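Local coordinates for protein putative secreted glycosylhydrolase (Parabacteroides distasonis ATCC 8503, PDB 3IMM) that is probably a secreted glycoside hydrolase that acts on sugars, and binds a sodium ion, at residues 77-89 against 96-108. Residues are numbered along the deposited sequence; the frame is centred on the assembly and turned at random.
Sequences PNSVEIQIADDHC and KPYEKCGAIYGHL. With NA (sodium ion), chain D.
With CG anti to the backbone N (chi1 -177°) and the chain bent at its second torsion (chi2 75°), Gln83 brings its amide obliquely to the ring of Tyr105, OE1 nearest CD1, and close to the carbonyl of Glu99. NE2 of Gln83 donates to Glu99 O at 3.0 Å, meeting that oxygen from above the carbonyl plane. On the other branch of the amide, OE1 of Gln83 coordinates the sodium ion at 2.4 Å. Both ends of the amide are thus held, which fixes its rotation. Glu81, fully extended, runs alongside Tyr105; its OE1 comes obliquely to the ring and lies 3.6 Å from Tyr105 CB, while OE2 binds the sodium and also accepts from Gln183. Asn62 and Ser63 complete the site from the adjoining strand 62-69.

The backbones are joined by Tyr105 N to Glu81 O, Gln83 N to Ala103 O (2.7 Å) and Gly102 N to Gln83 O, the last at the type II turn of Lys100 to Ala103, where Gly102 has a positive phi. On the face turned from the metal, Ile104 packs its CG2 on Val80 CG1 (3.7 Å) and its CD1 on Ile82 CG1; Ile104 also touches strand 141-147, while Val80 and Ile82 reach strand 133-138. Farther along, Asp87 OD1 uses its syn lone pair to take the N-H of Cys101 at 2.9 Å, and Ala85 N gives a weak bond to Cys101 SG. Replacing Asp87 with an alanine would probably leave the amide of Cys101 without its carboxylate acceptor and the start of the turn less firmly tied.

A loop lies along the edge strand 80-85 of a five-stranded antiparallel sheet, bridged to it at Ile82 and Ile104, and the strand supplies two of the four protein ligands of a sodium site in this concanavalin-like beta sandwich.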
loop_
_atom_site.group_PDB
_atom_site.type_symbol
_atom_site.label_atom_id
_atom_site.label_comp_id
_atom_site.label_asym_id
_atom_site.label_seq_id
_atom_site.Cartn_x
_atom_site.Cartn_y
_atom_site.Cartn_z
ATOM N N PRO A 77 -10.466 8.558 0.414
ATOM C CA PRO A 77 -11.668 7.790 0.688
ATOM C C PRO A 77 -12.099 6.843 -0.432
ATOM O O PRO A 77 -13.013 6.075 -0.241
ATOM C CB PRO A 77 -12.755 8.882 0.908
ATOM C CG PRO A 77 -12.230 10.127 0.275
ATOM C CD PRO A 77 -10.775 9.930 -0.049
ATOM N N ASN A 78 -11.457 6.883 -1.595
ATOM C CA ASN A 78 -11.915 6.080 -2.731
ATOM C C ASN A 78 -10.864 5.077 -3.117
ATOM O O ASN A 78 -10.512 4.962 -4.274
ATOM C CB ASN A 78 -12.277 6.980 -3.918
ATOM C CG ASN A 78 -13.394 7.942 -3.593
ATOM O OD1 ASN A 78 -14.488 7.524 -3.290
ATOM N ND2 ASN A 78 -13.111 9.222 -3.629
ATOM N N SER A 79 -10.358 4.343 -2.129
ATOM C CA SER A 79 -9.265 3.402 -2.378
ATOM C C SER A 79 -9.036 2.482 -1.185
ATOM O O SER A 79 -9.591 2.681 -0.104
ATOM C CB SER A 79 -7.944 4.138 -2.710
ATOM O OG SER A 79 -7.463 4.880 -1.589
ATOM N N VAL A 80 -8.188 1.477 -1.404
ATOM C CA VAL A 80 -7.713 0.627 -0.313
ATOM C C VAL A 80 -6.201 0.821 -0.174
ATOM O O VAL A 80 -5.470 0.884 -1.196
ATOM C CB VAL A 80 -8.052 -0.848 -0.618
ATOM C CG1 VAL A 80 -7.430 -1.769 0.419
ATOM C CG2 VAL A 80 -9.563 -0.982 -0.763
ATOM N N GLU A 81 -5.730 0.948 1.069
ATOM C CA GLU A 81 -4.313 1.153 1.346
ATOM C C GLU A 81 -3.728 0.009 2.180
ATOM O O GLU A 81 -4.209 -0.331 3.283
ATOM C CB GLU A 81 -4.056 2.464 2.078
ATOM C CG GLU A 81 -2.619 2.639 2.480
ATOM C CD GLU A 81 -2.401 3.927 3.243
ATOM O OE1 GLU A 81 -3.397 4.527 3.705
ATOM O OE2 GLU A 81 -1.224 4.316 3.394
ATOM N N ILE A 82 -2.687 -0.578 1.600
ATOM C CA ILE A 82 -1.859 -1.551 2.259
ATOM C C ILE A 82 -0.742 -0.773 2.938
ATOM O O ILE A 82 0.077 -0.143 2.286
ATOM C CB ILE A 82 -1.262 -2.597 1.311
ATOM C CG1 ILE A 82 -2.361 -3.424 0.610
ATOM C CG2 ILE A 82 -0.382 -3.573 2.171
ATOM C CD1 ILE A 82 -3.164 -2.731 -0.488
ATOM N N GLN A 83 -0.766 -0.796 4.265
ATOM C CA GLN A 83 0.206 -0.071 5.069
ATOM C C GLN A 83 1.635 -0.582 4.887
ATOM O O GLN A 83 1.890 -1.790 4.916
ATOM C CB GLN A 83 -0.167 -0.242 6.538
ATOM C CG GLN A 83 0.695 0.493 7.534
ATOM C CD GLN A 83 0.446 1.968 7.582
ATOM O OE1 GLN A 83 -0.159 2.536 6.678
ATOM N NE2 GLN A 83 0.896 2.602 8.656
ATOM N N ILE A 84 2.573 0.352 4.783
ATOM C CA ILE A 84 3.999 0.054 4.874
ATOM C C ILE A 84 4.526 0.891 5.999
ATOM O O ILE A 84 4.323 2.099 6.018
ATOM C CB ILE A 84 4.790 0.399 3.586
ATOM C CG1 ILE A 84 4.393 -0.500 2.452
ATOM C CG2 ILE A 84 6.285 0.211 3.827
ATOM C CD1 ILE A 84 5.003 -0.109 1.136
ATOM N N ALA A 85 5.176 0.255 6.964
ATOM C CA ALA A 85 5.597 0.959 8.147
ATOM C C ALA A 85 6.798 0.292 8.770
ATOM O O ALA A 85 6.965 -0.921 8.705
ATOM C CB ALA A 85 4.432 1.057 9.188
ATOM N N ASP A 86 7.619 1.116 9.396
ATOM C CA ASP A 86 8.677 0.639 10.287
ATOM C C ASP A 86 8.123 0.206 11.632
ATOM O O ASP A 86 8.069 0.984 12.563
ATOM C CB ASP A 86 9.732 1.740 10.519
ATOM C CG ASP A 86 10.793 1.318 11.514
ATOM O OD1 ASP A 86 11.009 0.086 11.653
ATOM O OD2 ASP A 86 11.408 2.200 12.152
ATOM N N ASP A 87 7.745 -1.060 11.742
ATOM C CA ASP A 87 7.209 -1.596 12.987
ATOM C C ASP A 87 8.211 -1.551 14.168
ATOM O O ASP A 87 7.841 -1.812 15.302
ATOM C CB ASP A 87 6.767 -3.062 12.770
ATOM C CG ASP A 87 5.528 -3.189 11.934
ATOM O OD1 ASP A 87 4.999 -2.173 11.498
ATOM O OD2 ASP A 87 5.061 -4.318 11.689
ATOM N N HIS A 88 9.479 -1.306 13.900
ATOM C CA HIS A 88 10.478 -1.335 14.964
ATOM C C HIS A 88 10.621 0.009 15.639
ATOM O O HIS A 88 11.362 0.127 16.572
ATOM C CB HIS A 88 11.822 -1.774 14.416
ATOM C CG HIS A 88 11.756 -3.049 13.648
ATOM N ND1 HIS A 88 11.860 -4.283 14.246
ATOM C CD2 HIS A 88 11.553 -3.283 12.330
ATOM C CE1 HIS A 88 11.741 -5.225 13.325
ATOM N NE2 HIS A 88 11.550 -4.643 12.157
ATOM N N CYS A 89 9.938 1.026 15.135
ATOM C CA CYS A 89 9.885 2.329 15.795
ATOM C C CYS A 89 8.571 2.370 16.543
ATOM O O CYS A 89 7.532 2.166 15.922
ATOM C CB CYS A 89 9.889 3.427 14.739
ATOM S SG CYS A 89 9.908 5.026 15.404
ATOM N N LYS A 96 -1.650 0.962 16.716
ATOM C CA LYS A 96 -2.877 0.225 16.413
ATOM C C LYS A 96 -2.486 -0.892 15.453
ATOM O O LYS A 96 -1.591 -0.706 14.660
ATOM C CB LYS A 96 -3.938 1.146 15.782
ATOM C CG LYS A 96 -4.467 2.257 16.678
ATOM N N PRO A 97 -3.116 -2.074 15.548
ATOM C CA PRO A 97 -2.791 -3.137 14.590
ATOM C C PRO A 97 -2.881 -2.751 13.122
ATOM O O PRO A 97 -2.095 -3.256 12.327
ATOM C CB PRO A 97 -3.799 -4.245 14.908
ATOM C CG PRO A 97 -4.256 -3.998 16.265
ATOM C CD PRO A 97 -4.080 -2.524 16.573
ATOM N N TYR A 98 -3.822 -1.885 12.746
ATOM C CA TYR A 98 -3.968 -1.489 11.318
ATOM C C TYR A 98 -2.925 -0.462 10.848
ATOM O O TYR A 98 -2.936 -0.036 9.681
ATOM C CB TYR A 98 -5.399 -1.028 10.998
ATOM C CG TYR A 98 -5.947 0.243 11.699
ATOM C CD1 TYR A 98 -5.219 1.424 11.741
ATOM C CD2 TYR A 98 -7.251 0.265 12.220
ATOM C CE1 TYR A 98 -5.737 2.593 12.346
ATOM C CE2 TYR A 98 -7.771 1.425 12.832
ATOM C CZ TYR A 98 -7.005 2.580 12.872
ATOM O OH TYR A 98 -7.528 3.707 13.424
ATOM N N GLU A 99 -2.034 -0.064 11.759
ATOM C CA GLU A 99 -0.901 0.803 11.437
ATOM C C GLU A 99 0.383 0.017 11.203
ATOM O O GLU A 99 1.377 0.593 10.804
ATOM C CB GLU A 99 -0.655 1.826 12.536
ATOM C CG GLU A 99 -1.854 2.689 12.815
ATOM C CD GLU A 99 -1.591 3.723 13.892
ATOM O OE1 GLU A 99 -0.969 3.381 14.937
ATOM O OE2 GLU A 99 -2.018 4.871 13.672
ATOM N N LYS A 100 0.352 -1.294 11.387
ATOM C CA LYS A 100 1.524 -2.131 11.217
ATOM C C LYS A 100 1.775 -2.479 9.767
ATOM O O LYS A 100 0.868 -2.422 8.935
ATOM C CB LYS A 100 1.349 -3.443 11.999
ATOM C CG LYS A 100 1.075 -3.261 13.472
ATOM C CD LYS A 100 2.070 -2.337 14.136
ATOM C CE LYS A 100 1.812 -2.274 15.645
ATOM N NZ LYS A 100 2.525 -1.143 16.234
ATOM N N CYS A 101 3.007 -2.888 9.480
ATOM C CA CYS A 101 3.400 -3.155 8.093
ATOM C C CYS A 101 2.628 -4.351 7.541
ATOM O O CYS A 101 2.567 -5.391 8.195
ATOM C CB CYS A 101 4.899 -3.390 8.008
ATOM S SG CYS A 101 5.512 -3.295 6.359
ATOM N N GLY A 102 2.003 -4.165 6.369
ATOM C CA GLY A 102 1.190 -5.185 5.717
ATOM C C GLY A 102 -0.259 -5.184 6.186
ATOM O O GLY A 102 -1.042 -5.962 5.710
ATOM N N ALA A 103 -0.624 -4.293 7.105
ATOM C CA ALA A 103 -2.009 -4.116 7.430
ATOM C C ALA A 103 -2.768 -3.454 6.283
ATOM O O ALA A 103 -2.180 -2.820 5.411
ATOM C CB ALA A 103 -2.159 -3.301 8.676
ATOM N N ILE A 104 -4.092 -3.573 6.335
ATOM C CA ILE A 104 -4.986 -2.728 5.529
ATOM C C ILE A 104 -5.296 -1.524 6.391
ATOM O O ILE A 104 -6.014 -1.608 7.431
ATOM C CB ILE A 104 -6.274 -3.461 5.064
ATOM C CG1 ILE A 104 -5.934 -4.811 4.468
ATOM C CG2 ILE A 104 -7.074 -2.602 4.020
ATOM C CD1 ILE A 104 -5.021 -4.669 3.227
ATOM N N TYR A 105 -4.691 -0.403 6.009
ATOM C CA TYR A 105 -4.628 0.752 6.861
ATOM C C TYR A 105 -6.026 1.160 7.261
ATOM O O TYR A 105 -6.918 1.274 6.425
ATOM C CB TYR A 105 -3.914 1.964 6.243
ATOM C CG TYR A 105 -4.002 3.130 7.169
ATOM C CD1 TYR A 105 -3.192 3.184 8.285
ATOM C CD2 TYR A 105 -4.972 4.134 7.002
ATOM C CE1 TYR A 105 -3.310 4.210 9.212
ATOM C CE2 TYR A 105 -5.088 5.166 7.923
ATOM C CZ TYR A 105 -4.232 5.203 9.012
ATOM O OH TYR A 105 -4.300 6.197 9.932
ATOM N N GLY A 106 -6.191 1.395 8.545
ATOM C CA GLY A 106 -7.493 1.817 9.102
ATOM C C GLY A 106 -8.586 0.779 9.207
ATOM O O GLY A 106 -9.689 1.080 9.752
ATOM N N HIS A 107 -8.284 -0.455 8.772
ATOM C CA HIS A 107 -9.307 -1.488 8.560
ATOM C C HIS A 107 -9.018 -2.875 9.140
ATOM O O HIS A 107 -9.935 -3.543 9.663
ATOM C CB HIS A 107 -9.639 -1.584 7.064
ATOM C CG HIS A 107 -10.316 -0.355 6.542
ATOM N ND1 HIS A 107 -9.623 0.770 6.142
ATOM C CD2 HIS A 107 -11.631 -0.056 6.415
ATOM C CE1 HIS A 107 -10.488 1.696 5.769
ATOM N NE2 HIS A 107 -11.713 1.221 5.931
ATOM N N LEU A 108 -7.774 -3.330 9.026
ATOM C CA LEU A 108 -7.414 -4.685 9.408
ATOM C C LEU A 108 -5.932 -4.802 9.743
ATOM O O LEU A 108 -5.074 -4.425 8.942
ATOM C CB LEU A 108 -7.776 -5.664 8.263
ATOM C CG LEU A 108 -7.498 -7.147 8.528
ATOM C CD1 LEU A 108 -8.462 -7.716 9.653
ATOM C CD2 LEU A 108 -7.592 -7.917 7.201
HETATM NA NA NA D . 0.375 4.599 5.554
HETATM O O HOH W 1 -7.290 0.873 3.383
HETATM O O HOH W 2 5.594 -2.583 16.372
#